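Local coordinates for protein phosphoethanolamine N-methyltransferase 1 (Haemonchus contortus, PDB 4KRG) that probably methylates phosphoethanolamine with S-adenosylmethionine as methyl donor, a step of nematode phosphocholine biosynthesis, at residues A[60-65]-A[81-86]; A[68-73]-A[126-131]; A[90-95]-A[107-112]. All coordinates share one frame; numbering follows the deposited sequence. Where two conformers were deposited one is given.

All three contacts lie in the Rossmann-like methyltransferase domain and reach the same S-adenosylhomocysteine. Interaction 1 pairs strands 60-64 and 81-86; interaction 3 sets helix 89-98 against strand 105-109, the next strand beyond 81-86, and its centre is about 10 Å from that of interaction 1. Interaction 2 joins the start of helix 70-78 to the loop after strand 122-126, which flanks strand 60-64 on its other side; its centre is about 8 Å from that of interaction 1 and 11 Å from that of interaction 3. Along the chain, interactions 1 and 2 interleave, interaction 3 follows interaction 1, and interaction 2 encloses it. Ribose, amino acid part and adenine are thus bonded by a strand end, loops and a helix start at the same end of these strands.

Interaction 1 (A[60-65]-A[81-86]); sequences DVVDIG and WVLSTD. With SAH (S-adenosyl-L-homocysteine), chain D.
Val61 O accepts Leu83 N at 2.9 Å and Leu83 O accepts Asp63 N at 2.8 Å, the staggered pattern of two adjacent parallel strands, 60-64 and 81-86, whose axes come within 4.6 Å at an angle of 14°. Side chains alternate between the two faces of the sheet. On one, Val62 and Leu83 run alongside each other out of the sheet: CG2 of Val62, anti to its own backbone N, meets CD2 of Leu83 at 3.8 Å. Farther along this face Thr85 places OG1 between its backbone N and carbonyl carbon (chi1 76°), which brings the hydroxyl oxygen to 3.6 Å from Ile64 CG2. At the strand start, CB of Asp60 meets the Trp81 ring at its edge, while the carboxylate stands nearly perpendicular to the indole and forms a salt bridge with Arg80. The other face carries Val61, Val82, Asp63 and Ser84, the last two both hydrogen-bonded to Thr72 OG1. Beyond Gly65, whose O accepts the amine N of S-adenosylhomocysteine at 2.9 Å, Asp86 OD2 accepts the ribose O2' at 2.7 Å; O3' is modelled doubtfully close to OD1. Gly67 N donates to OD1 and Ile88 N to OD2, consistent with a carboxylate positioned to accept from the ribose diol, as in many Rossmann-fold methyltransferases.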
loop_
_atom_site.group_PDB
_atom_site.type_symbol
_atom_site.label_atom_id
_atom_site.label_comp_id
_atom_site.label_asym_id
_atom_site.label_seq_id
_atom_site.Cartn_x
_atom_site.Cartn_y
_atom_site.Cartn_z
ATOM N N ASP A 60 5.147 2.237 -24.198
ATOM C CA ASP A 60 6.109 1.145 -24.125
ATOM C C ASP A 60 6.233 0.645 -22.681
ATOM O O ASP A 60 6.430 1.435 -21.761
ATOM C CB ASP A 60 7.480 1.601 -24.649
ATOM C CG ASP A 60 7.427 2.103 -26.086
ATOM O OD1 ASP A 60 6.555 1.638 -26.841
ATOM O OD2 ASP A 60 8.252 2.966 -26.460
ATOM N N VAL A 61 6.129 -0.666 -22.502
ATOM C CA VAL A 61 6.113 -1.280 -21.178
ATOM C C VAL A 61 7.226 -2.312 -21.055
ATOM O O VAL A 61 7.517 -3.032 -22.006
ATOM C CB VAL A 61 4.763 -1.991 -20.916
ATOM C CG1 VAL A 61 4.717 -2.566 -19.519
ATOM C CG2 VAL A 61 3.602 -1.041 -21.132
ATOM N N VAL A 62 7.866 -2.382 -19.891
ATOM C CA VAL A 62 8.782 -3.479 -19.628
ATOM C C VAL A 62 8.258 -4.284 -18.449
ATOM O O VAL A 62 8.035 -3.740 -17.367
ATOM C CB VAL A 62 10.247 -3.011 -19.408
ATOM C CG1 VAL A 62 10.348 -2.005 -18.277
ATOM C CG2 VAL A 62 11.151 -4.207 -19.145
ATOM N N ASP A 63 8.016 -5.573 -18.683
ATOM C CA ASP A 63 7.491 -6.472 -17.655
ATOM C C ASP A 63 8.639 -7.349 -17.193
ATOM O O ASP A 63 9.034 -8.278 -17.894
ATOM C CB ASP A 63 6.336 -7.312 -18.217
ATOM C CG ASP A 63 5.789 -8.330 -17.218
ATOM O OD1 ASP A 63 6.186 -8.328 -16.028
ATOM O OD2 ASP A 63 4.931 -9.144 -17.632
ATOM N N ILE A 64 9.180 -7.039 -16.017
ATOM C CA ILE A 64 10.398 -7.682 -15.526
ATOM C C ILE A 64 10.084 -8.772 -14.501
ATOM O O ILE A 64 9.432 -8.514 -13.496
ATOM C CB ILE A 64 11.336 -6.643 -14.900
ATOM C CG1 ILE A 64 11.597 -5.519 -15.899
ATOM C CG2 ILE A 64 12.641 -7.283 -14.462
ATOM C CD1 ILE A 64 12.450 -4.408 -15.348
ATOM N N GLY A 65 10.565 -9.988 -14.756
ATOM C CA GLY A 65 10.204 -11.133 -13.934
ATOM C C GLY A 65 8.845 -11.647 -14.363
ATOM O O GLY A 65 8.053 -12.123 -13.554
ATOM N N TRP A 81 4.099 -1.605 -27.198
ATOM C CA TRP A 81 5.134 -2.624 -27.206
ATOM C C TRP A 81 5.454 -3.032 -25.779
ATOM O O TRP A 81 5.416 -2.210 -24.868
ATOM C CB TRP A 81 6.376 -2.064 -27.884
ATOM C CG TRP A 81 7.616 -2.899 -27.786
ATOM C CD1 TRP A 81 7.943 -3.986 -28.546
ATOM C CD2 TRP A 81 8.722 -2.673 -26.908
ATOM N NE1 TRP A 81 9.180 -4.462 -28.179
ATOM C CE2 TRP A 81 9.681 -3.671 -27.176
ATOM C CE3 TRP A 81 8.993 -1.727 -25.912
ATOM C CZ2 TRP A 81 10.894 -3.749 -26.482
ATOM C CZ3 TRP A 81 10.193 -1.804 -25.228
ATOM C CH2 TRP A 81 11.129 -2.808 -25.516
ATOM N N VAL A 82 5.756 -4.309 -25.587
ATOM C CA VAL A 82 6.120 -4.818 -24.272
ATOM C C VAL A 82 7.410 -5.616 -24.384
ATOM O O VAL A 82 7.543 -6.462 -25.265
ATOM C CB VAL A 82 5.019 -5.728 -23.696
ATOM C CG1 VAL A 82 5.374 -6.178 -22.281
ATOM C CG2 VAL A 82 3.671 -5.021 -23.725
ATOM N N LEU A 83 8.362 -5.329 -23.504
ATOM C CA LEU A 83 9.535 -6.177 -23.343
ATOM C C LEU A 83 9.325 -7.063 -22.129
ATOM O O LEU A 83 9.141 -6.576 -21.015
ATOM C CB LEU A 83 10.797 -5.343 -23.145
ATOM C CG LEU A 83 11.999 -6.141 -22.638
ATOM C CD1 LEU A 83 12.454 -7.134 -23.687
ATOM C CD2 LEU A 83 13.139 -5.221 -22.242
ATOM N N SER A 84 9.363 -8.371 -22.345
ATOM C CA SER A 84 9.063 -9.323 -21.291
ATOM C C SER A 84 10.326 -10.109 -20.946
ATOM O O SER A 84 10.924 -10.739 -21.818
ATOM C CB SER A 84 7.967 -10.261 -21.775
ATOM O OG SER A 84 7.200 -10.743 -20.702
ATOM N N THR A 85 10.743 -10.060 -19.680
ATOM C CA THR A 85 12.001 -10.685 -19.264
ATOM C C THR A 85 11.819 -11.611 -18.057
ATOM O O THR A 85 10.948 -11.389 -17.219
ATOM C CB THR A 85 13.067 -9.635 -18.893
ATOM O OG1 THR A 85 12.775 -9.088 -17.600
ATOM C CG2 THR A 85 13.107 -8.513 -19.912
ATOM N N ASP A 86 12.656 -12.641 -17.975
ATOM C CA ASP A 86 12.706 -13.523 -16.810
ATOM C C ASP A 86 14.042 -14.245 -16.830
ATOM O O ASP A 86 14.606 -14.466 -17.903
ATOM C CB ASP A 86 11.556 -14.535 -16.843
ATOM C CG ASP A 86 11.219 -15.088 -15.468
ATOM O OD1 ASP A 86 10.369 -14.483 -14.778
ATOM O OD2 ASP A 86 11.802 -16.122 -15.070
HETATM N N SAH D . 5.522 -11.820 -12.149
HETATM C CA SAH D . 4.944 -13.100 -12.590
HETATM C CB SAH D . 5.762 -14.265 -11.936
HETATM C CG SAH D . 5.849 -14.183 -10.413
HETATM S SD SAH D . 6.976 -15.374 -9.634
HETATM C C SAH D . 3.511 -13.184 -12.244
HETATM O O SAH D . 3.100 -12.658 -11.221
HETATM O OXT SAH D . 2.830 -14.019 -12.799
HETATM C "C5'" SAH D . 8.636 -14.688 -9.872
HETATM C "C4'" SAH D . 9.153 -14.551 -11.198
HETATM O "O4'" SAH D . 10.246 -13.593 -11.194
HETATM C "C3'" SAH D . 9.714 -15.822 -11.695
HETATM O "O3'" SAH D . 9.428 -15.952 -13.069
HETATM C "C2'" SAH D . 11.151 -15.678 -11.509
HETATM O "O2'" SAH D . 11.859 -16.461 -12.429
HETATM C "C1'" SAH D . 11.361 -14.228 -11.739
HETATM N N9 SAH D . 12.625 -13.691 -11.124
HETATM C C8 SAH D . 12.966 -13.691 -9.829
HETATM N N7 SAH D . 14.094 -12.987 -9.716
HETATM C C5 SAH D . 14.467 -12.540 -10.917
HETATM C C6 SAH D . 15.549 -11.771 -11.378
HETATM N N6 SAH D . 16.519 -11.308 -10.519
HETATM N N1 SAH D . 15.612 -11.492 -12.693
HETATM C C2 SAH D . 14.692 -11.923 -13.547
HETATM N N3 SAH D . 13.647 -12.662 -13.134
HETATM C C4 SAH D . 13.511 -12.980 -11.835
#

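Interaction 2 (A[68-73]-A[126-131]); sequences IGRFTT and FTNWLM. With SAH (S-adenosyl-L-homocysteine), chain D; OPE (phosphoric acid mono-(2-amino-ethyl) ester), chain C.
Phe71 and Phe126 meet with CG of Phe71 3.5 Å from CE2 of Phe126, and CZ of Phe126 sits over one face of the Phe71 ring, offset toward its rim. The ring planes are inclined by 55° with centroids 5.0 Å apart, so the pair is oblique. At its far side Phe71 brings CE2 to 3.5 Å from Asn128 ND2. That amide donates to carboxylate O of S-adenosylhomocysteine at 2.9 Å, and the same oxygen lies at the edge of the Phe71 ring, near its plane. Arg70 supplies the other part of the grip: its CG sits between the backbone N and the carbonyl carbon (chi1 58°), and the chain then runs extended to NE, which reaches OXT at 2.6 Å while NH2 donates a longer bond to O. Asn128 O accepts the ligand amine N at 2.8 Å, so the amine and the carboxylate of the ligand are both bonded by this contact. The site belongs to the Rossmann-like methyltransferase fold, where helix 70-78 begins after the glycine-containing turn that follows strand 60-64, and the loop holding Asn128 and Trp129 leads on from the neighbouring strand 122-126. Trp129 CZ3 approaches Arg70 NH2 at 3.4 Å, and the opposite faces of its indole are occupied by CB of phosphoethanolamine, over the ring centre, and by Asn128 ND2 toward the rim. Farther out, Glu42 pairs with Arg70 NH1, Arg159 donates to Asn128 OD1, and Trp129 NE1 bonds to Gln231. Ile49 of helix 38-50 packs on both phenylalanines and on Asn128.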
loop_
_atom_site.group_PDB
_atom_site.type_symbol
_atom_site.label_atom_id
_atom_site.label_comp_id
_atom_site.label_asym_id
_atom_site.label_seq_id
_atom_site.Cartn_x
_atom_site.Cartn_y
_atom_site.Cartn_z
ATOM N N ILE A 68 5.944 -16.939 -17.114
ATOM C CA ILE A 68 5.197 -17.470 -18.250
ATOM C C ILE A 68 4.317 -16.409 -18.910
ATOM O O ILE A 68 3.619 -16.688 -19.890
ATOM C CB ILE A 68 4.341 -18.683 -17.857
ATOM C CG1 ILE A 68 3.256 -18.273 -16.854
ATOM C CG2 ILE A 68 5.224 -19.803 -17.314
ATOM C CD1 ILE A 68 2.288 -19.399 -16.505
ATOM N N GLY A 69 4.331 -15.209 -18.339
ATOM C CA GLY A 69 3.802 -14.029 -18.993
ATOM C C GLY A 69 2.325 -13.754 -18.852
ATOM O O GLY A 69 1.734 -13.132 -19.737
ATOM N N ARG A 70 1.713 -14.186 -17.754
ATOM C CA ARG A 70 0.269 -13.986 -17.613
ATOM C C ARG A 70 -0.150 -12.508 -17.634
ATOM O O ARG A 70 -1.250 -12.183 -18.054
ATOM C CB ARG A 70 -0.291 -14.729 -16.398
ATOM C CG ARG A 70 0.340 -14.355 -15.094
ATOM C CD ARG A 70 -0.077 -15.285 -13.962
ATOM N NE ARG A 70 0.325 -14.692 -12.697
ATOM C CZ ARG A 70 -0.466 -13.990 -11.893
ATOM N NH1 ARG A 70 -1.745 -13.797 -12.178
ATOM N NH2 ARG A 70 0.035 -13.484 -10.788
ATOM N N PHE A 71 0.729 -11.614 -17.201
ATOM C CA PHE A 71 0.466 -10.186 -17.338
ATOM C C PHE A 71 0.856 -9.678 -18.726
ATOM O O PHE A 71 0.138 -8.872 -19.321
ATOM C CB PHE A 71 1.205 -9.389 -16.264
ATOM C CG PHE A 71 0.670 -9.598 -14.883
ATOM C CD1 PHE A 71 -0.547 -9.050 -14.511
ATOM C CD2 PHE A 71 1.381 -10.336 -13.953
ATOM C CE1 PHE A 71 -1.051 -9.236 -13.227
ATOM C CE2 PHE A 71 0.882 -10.523 -12.667
ATOM C CZ PHE A 71 -0.337 -9.972 -12.311
ATOM N N THR A 72 1.999 -10.145 -19.225
ATOM C CA THR A 72 2.489 -9.760 -20.548
ATOM C C THR A 72 1.404 -9.940 -21.592
ATOM O O THR A 72 1.185 -9.070 -22.432
ATOM C CB THR A 72 3.735 -10.579 -20.945
ATOM O OG1 THR A 72 4.848 -10.154 -20.156
ATOM C CG2 THR A 72 4.072 -10.383 -22.412
ATOM N N THR A 73 0.708 -11.067 -21.507
ATOM C CA THR A 73 -0.368 -11.399 -22.429
ATOM C C THR A 73 -1.408 -10.284 -22.543
ATOM O O THR A 73 -1.803 -9.912 -23.643
ATOM C CB THR A 73 -1.052 -12.716 -22.015
ATOM O OG1 THR A 73 -0.108 -13.790 -22.122
ATOM C CG2 THR A 73 -2.233 -13.007 -22.912
ATOM N N PHE A 126 6.738 -2.531 -15.207
ATOM C CA PHE A 126 5.772 -3.376 -14.529
ATOM C C PHE A 126 6.450 -4.554 -13.864
ATOM O O PHE A 126 7.184 -5.308 -14.507
ATOM C CB PHE A 126 4.719 -3.898 -15.502
ATOM C CG PHE A 126 3.696 -4.787 -14.852
ATOM C CD1 PHE A 126 2.554 -4.244 -14.274
ATOM C CD2 PHE A 126 3.878 -6.163 -14.799
ATOM C CE1 PHE A 126 1.610 -5.058 -13.663
ATOM C CE2 PHE A 126 2.936 -6.983 -14.183
ATOM C CZ PHE A 126 1.808 -6.428 -13.616
ATOM N N THR A 127 6.195 -4.723 -12.574
ATOM C CA THR A 127 6.643 -5.906 -11.869
ATOM C C THR A 127 5.524 -6.405 -10.966
ATOM O O THR A 127 4.607 -5.662 -10.620
ATOM C CB THR A 127 7.895 -5.634 -11.019
ATOM O OG1 THR A 127 7.559 -4.735 -9.958
ATOM C CG2 THR A 127 9.024 -5.046 -11.863
ATOM N N ASN A 128 5.610 -7.672 -10.592
ATOM C CA ASN A 128 4.649 -8.288 -9.689
ATOM C C ASN A 128 5.352 -9.474 -9.038
ATOM O O ASN A 128 5.663 -10.450 -9.720
ATOM C CB ASN A 128 3.389 -8.726 -10.459
ATOM C CG ASN A 128 2.291 -9.262 -9.545
ATOM O OD1 ASN A 128 1.509 -8.497 -8.974
ATOM N ND2 ASN A 128 2.228 -10.578 -9.406
ATOM N N TRP A 129 5.626 -9.360 -7.735
ATOM C CA TRP A 129 6.437 -10.336 -6.988
ATOM C C TRP A 129 7.911 -10.406 -7.447
ATOM O O TRP A 129 8.343 -11.432 -7.968
ATOM C CB TRP A 129 5.839 -11.749 -7.073
ATOM C CG TRP A 129 4.578 -12.006 -6.303
ATOM C CD1 TRP A 129 4.273 -11.589 -5.034
ATOM C CD2 TRP A 129 3.461 -12.767 -6.760
ATOM N NE1 TRP A 129 3.025 -12.053 -4.672
ATOM C CE2 TRP A 129 2.503 -12.777 -5.715
ATOM C CE3 TRP A 129 3.165 -13.447 -7.945
ATOM C CZ2 TRP A 129 1.284 -13.438 -5.829
ATOM C CZ3 TRP A 129 1.957 -14.099 -8.058
ATOM C CH2 TRP A 129 1.029 -14.093 -7.005
ATOM N N LEU A 130 8.684 -9.344 -7.235
ATOM C CA LEU A 130 10.081 -9.347 -7.680
ATOM C C LEU A 130 11.095 -8.834 -6.651
ATOM O O LEU A 130 12.140 -9.454 -6.452
ATOM C CB LEU A 130 10.244 -8.587 -8.998
ATOM C CG LEU A 130 11.661 -8.606 -9.584
ATOM C CD1 LEU A 130 12.085 -10.028 -9.945
ATOM C CD2 LEU A 130 11.768 -7.686 -10.792
HETATM N N MSE A 131 10.793 -7.710 -6.005
HETATM C CA MSE A 131 11.713 -7.133 -5.018
HETATM C C MSE A 131 12.046 -8.114 -3.892
HETATM O O MSE A 131 13.152 -8.110 -3.356
HETATM C CB MSE A 131 11.146 -5.843 -4.411
HETATM C CG MSE A 131 10.822 -4.724 -5.391
HETATM SE SE MSE A 131 12.358 -4.168 -6.469
HETATM C CE MSE A 131 12.018 -5.325 -8.020
HETATM N N SAH D . 5.522 -11.820 -12.149
HETATM C CA SAH D . 4.944 -13.100 -12.590
HETATM C CB SAH D . 5.762 -14.265 -11.936
HETATM C CG SAH D . 5.849 -14.183 -10.413
HETATM S SD SAH D . 6.976 -15.374 -9.634
HETATM C C SAH D . 3.511 -13.184 -12.244
HETATM O O SAH D . 3.100 -12.658 -11.221
HETATM O OXT SAH D . 2.830 -14.019 -12.799
HETATM C "C5'" SAH D . 8.636 -14.688 -9.872
HETATM C "C4'" SAH D . 9.153 -14.551 -11.198
HETATM O "O4'" SAH D . 10.246 -13.593 -11.194
HETATM C "C3'" SAH D . 9.714 -15.822 -11.695
HETATM O "O3'" SAH D . 9.428 -15.952 -13.069
HETATM C "C2'" SAH D . 11.151 -15.678 -11.509
HETATM O "O2'" SAH D . 11.859 -16.461 -12.429
HETATM C "C1'" SAH D . 11.361 -14.228 -11.739
HETATM N N9 SAH D . 12.625 -13.691 -11.124
HETATM C C8 SAH D . 12.966 -13.691 -9.829
HETATM N N7 SAH D . 14.094 -12.987 -9.716
HETATM C C5 SAH D . 14.467 -12.540 -10.917
HETATM C C6 SAH D . 15.549 -11.771 -11.378
HETATM N N6 SAH D . 16.519 -11.308 -10.519
HETATM N N1 SAH D . 15.612 -11.492 -12.693
HETATM C C2 SAH D . 14.692 -11.923 -13.547
HETATM N N3 SAH D . 13.647 -12.662 -13.134
HETATM C C4 SAH D . 13.511 -12.980 -11.835
HETATM C CA OPE C . 4.279 -15.896 -4.182
HETATM C CB OPE C . 4.568 -16.155 -5.625
HETATM O O1 OPE C . 4.054 -17.143 -1.602
HETATM O O2 OPE C . 4.739 -14.820 -1.220
HETATM O O3 OPE C . 6.469 -16.614 -1.180
HETATM O O4 OPE C . 5.368 -15.962 -3.337
HETATM N N OPE C . 5.643 -15.408 -6.224
HETATM P P OPE C . 5.171 -16.144 -1.798
#

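Interaction 3 (A[90-95]-A[107-112]); sequences SFIEKN and YQIGDA. With SAH (S-adenosyl-L-homocysteine), chain D.
Within the beta-alpha-beta unit made by strand 81-86, helix 89-98 and strand 105-109, the helix packs against the second strand of the unit, here with segment axes that come within 8.8 Å and run nearly antiparallel at 168°. Ile92 carries the contact. Its CG2 touches CG1 of Ile109 at 3.9 Å, and its CD1 lies 3.6 Å from Gln108 O; the first torsion puts CG1 beside the backbone N, and CG1 and CD1 both rest against that carbonyl oxygen. One turn on, Asn95 meets Tyr107 at the edge of the phenol ring, OD1 lying near the ring plane at 3.6 Å from CE1, with amide and ring planes 76° apart. Asn95 has weak hydrogen bonds elsewhere: OD1 with Asn99, ND2 with Gly67 O and Ser84 OG. Backbone bonds of Gln108 to Ser84 and Asp86 tie the strand to its neighbour. Where strand 105-109 ends, the chain turns to the adenine of S-adenosylhomocysteine. Asp111 OD1 accepts N6 at 2.8 Å, while Arg13 forms a salt bridge with OD2. The adjacent Ala112 N donates to adenine N1 at 2.7 Å, a nearly straight bond with 167° at the hydrogen.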
loop_
_atom_site.group_PDB
_atom_site.type_symbol
_atom_site.label_atom_id
_atom_site.label_comp_id
_atom_site.label_asym_id
_atom_site.label_seq_id
_atom_site.Cartn_x
_atom_site.Cartn_y
_atom_site.Cartn_z
ATOM N N SER A 90 12.876 -21.686 -19.366
ATOM C CA SER A 90 11.662 -22.404 -19.740
ATOM C C SER A 90 10.419 -21.532 -19.552
ATOM O O SER A 90 9.442 -21.672 -20.281
ATOM C CB SER A 90 11.527 -23.715 -18.961
ATOM O OG SER A 90 10.719 -23.552 -17.816
ATOM N N PHE A 91 10.462 -20.627 -18.581
ATOM C CA PHE A 91 9.336 -19.726 -18.347
ATOM C C PHE A 91 9.148 -18.811 -19.552
ATOM O O PHE A 91 8.038 -18.669 -20.062
ATOM C CB PHE A 91 9.530 -18.905 -17.064
ATOM C CG PHE A 91 9.448 -19.720 -15.792
ATOM C CD1 PHE A 91 9.046 -21.051 -15.812
ATOM C CD2 PHE A 91 9.770 -19.145 -14.570
ATOM C CE1 PHE A 91 8.967 -21.790 -14.636
ATOM C CE2 PHE A 91 9.701 -19.880 -13.398
ATOM C CZ PHE A 91 9.296 -21.202 -13.435
ATOM N N ILE A 92 10.245 -18.210 -20.011
ATOM C CA ILE A 92 10.220 -17.359 -21.198
ATOM C C ILE A 92 9.751 -18.162 -22.410
ATOM O O ILE A 92 8.994 -17.662 -23.249
ATOM C CB ILE A 92 11.602 -16.732 -21.474
ATOM C CG1 ILE A 92 11.829 -15.516 -20.574
ATOM C CG2 ILE A 92 11.732 -16.325 -22.929
ATOM C CD1 ILE A 92 10.830 -14.376 -20.791
ATOM N N GLU A 93 10.194 -19.413 -22.497
ATOM C CA GLU A 93 9.757 -20.288 -23.578
ATOM C C GLU A 93 8.249 -20.531 -23.537
ATOM O O GLU A 93 7.582 -20.467 -24.562
ATOM C CB GLU A 93 10.541 -21.601 -23.562
ATOM C CG GLU A 93 11.992 -21.428 -23.957
ATOM C CD GLU A 93 12.823 -22.655 -23.678
ATOM O OE1 GLU A 93 12.316 -23.580 -23.006
ATOM O OE2 GLU A 93 13.987 -22.693 -24.129
ATOM N N LYS A 94 7.714 -20.799 -22.351
ATOM C CA LYS A 94 6.265 -20.946 -22.191
ATOM C C LYS A 94 5.536 -19.628 -22.515
ATOM O O LYS A 94 4.468 -19.638 -23.118
ATOM C CB LYS A 94 5.928 -21.457 -20.785
ATOM C CG LYS A 94 4.442 -21.559 -20.467
ATOM C CD LYS A 94 3.665 -22.292 -21.552
ATOM C CE LYS A 94 3.020 -23.556 -21.017
ATOM N NZ LYS A 94 1.897 -24.007 -21.886
ATOM N N ASN A 95 6.135 -18.505 -22.121
ATOM C CA ASN A 95 5.642 -17.162 -22.441
ATOM C C ASN A 95 5.483 -16.982 -23.957
ATOM O O ASN A 95 4.430 -16.557 -24.444
ATOM C CB ASN A 95 6.642 -16.140 -21.881
ATOM C CG ASN A 95 6.052 -14.758 -21.682
ATOM O OD1 ASN A 95 5.102 -14.361 -22.354
ATOM N ND2 ASN A 95 6.642 -14.006 -20.756
ATOM N N TYR A 107 11.121 -10.590 -26.191
ATOM C CA TYR A 107 11.465 -11.489 -25.091
ATOM C C TYR A 107 12.940 -11.445 -24.736
ATOM O O TYR A 107 13.800 -11.363 -25.606
ATOM C CB TYR A 107 11.088 -12.927 -25.439
ATOM C CG TYR A 107 9.627 -13.104 -25.718
ATOM C CD1 TYR A 107 8.723 -13.265 -24.681
ATOM C CD2 TYR A 107 9.143 -13.100 -27.018
ATOM C CE1 TYR A 107 7.374 -13.421 -24.927
ATOM C CE2 TYR A 107 7.792 -13.261 -27.273
ATOM C CZ TYR A 107 6.918 -13.421 -26.222
ATOM O OH TYR A 107 5.579 -13.579 -26.464
ATOM N N GLN A 108 13.242 -11.530 -23.451
ATOM C CA GLN A 108 14.637 -11.596 -23.050
ATOM C C GLN A 108 14.811 -12.547 -21.886
ATOM O O GLN A 108 13.970 -12.597 -20.995
ATOM C CB GLN A 108 15.160 -10.209 -22.686
ATOM C CG GLN A 108 16.605 -10.203 -22.247
ATOM C CD GLN A 108 17.196 -8.822 -22.215
ATOM O OE1 GLN A 108 17.244 -8.125 -23.232
ATOM N NE2 GLN A 108 17.663 -8.417 -21.050
ATOM N N ILE A 109 15.889 -13.322 -21.916
ATOM C CA ILE A 109 16.247 -14.158 -20.783
ATOM C C ILE A 109 17.438 -13.503 -20.106
ATOM O O ILE A 109 18.472 -13.287 -20.734
ATOM C CB ILE A 109 16.637 -15.581 -21.224
ATOM C CG1 ILE A 109 15.498 -16.226 -22.012
ATOM C CG2 ILE A 109 16.977 -16.433 -20.015
ATOM C CD1 ILE A 109 15.895 -17.512 -22.730
ATOM N N GLY A 110 17.290 -13.174 -18.829
ATOM C CA GLY A 110 18.366 -12.554 -18.076
ATOM C C GLY A 110 17.922 -12.156 -16.684
ATOM O O GLY A 110 16.729 -12.122 -16.378
ATOM N N ASP A 111 18.891 -11.847 -15.832
ATOM C CA ASP A 111 18.596 -11.426 -14.473
ATOM C C ASP A 111 18.261 -9.937 -14.465
ATOM O O ASP A 111 18.926 -9.143 -15.126
ATOM C CB ASP A 111 19.803 -11.709 -13.576
ATOM C CG ASP A 111 19.482 -11.580 -12.105
ATOM O OD1 ASP A 111 18.970 -10.517 -11.693
ATOM O OD2 ASP A 111 19.741 -12.549 -11.355
ATOM N N ALA A 112 17.228 -9.568 -13.716
ATOM C CA ALA A 112 16.805 -8.174 -13.579
ATOM C C ALA A 112 17.931 -7.285 -13.040
ATOM O O ALA A 112 17.992 -6.086 -13.325
ATOM C CB ALA A 112 15.593 -8.090 -12.670
HETATM N N SAH D . 5.522 -11.820 -12.149
HETATM C CA SAH D . 4.944 -13.100 -12.590
HETATM C CB SAH D . 5.762 -14.265 -11.936
HETATM C CG SAH D . 5.849 -14.183 -10.413
HETATM S SD SAH D . 6.976 -15.374 -9.634
HETATM C C SAH D . 3.511 -13.184 -12.244
HETATM O O SAH D . 3.100 -12.658 -11.221
HETATM O OXT SAH D . 2.830 -14.019 -12.799
HETATM C "C5'" SAH D . 8.636 -14.688 -9.872
HETATM C "C4'" SAH D . 9.153 -14.551 -11.198
HETATM O "O4'" SAH D . 10.246 -13.593 -11.194
HETATM C "C3'" SAH D . 9.714 -15.822 -11.695
HETATM O "O3'" SAH D . 9.428 -15.952 -13.069
HETATM C "C2'" SAH D . 11.151 -15.678 -11.509
HETATM O "O2'" SAH D . 11.859 -16.461 -12.429
HETATM C "C1'" SAH D . 11.361 -14.228 -11.739
HETATM N N9 SAH D . 12.625 -13.691 -11.124
HETATM C C8 SAH D . 12.966 -13.691 -9.829
HETATM N N7 SAH D . 14.094 -12.987 -9.716
HETATM C C5 SAH D . 14.467 -12.540 -10.917
HETATM C C6 SAH D . 15.549 -11.771 -11.378
HETATM N N6 SAH D . 16.519 -11.308 -10.519
HETATM N N1 SAH D . 15.612 -11.492 -12.693
HETATM C C2 SAH D . 14.692 -11.923 -13.547
HETATM N N3 SAH D . 13.647 -12.662 -13.134
HETATM C C4 SAH D . 13.511 -12.980 -11.835
#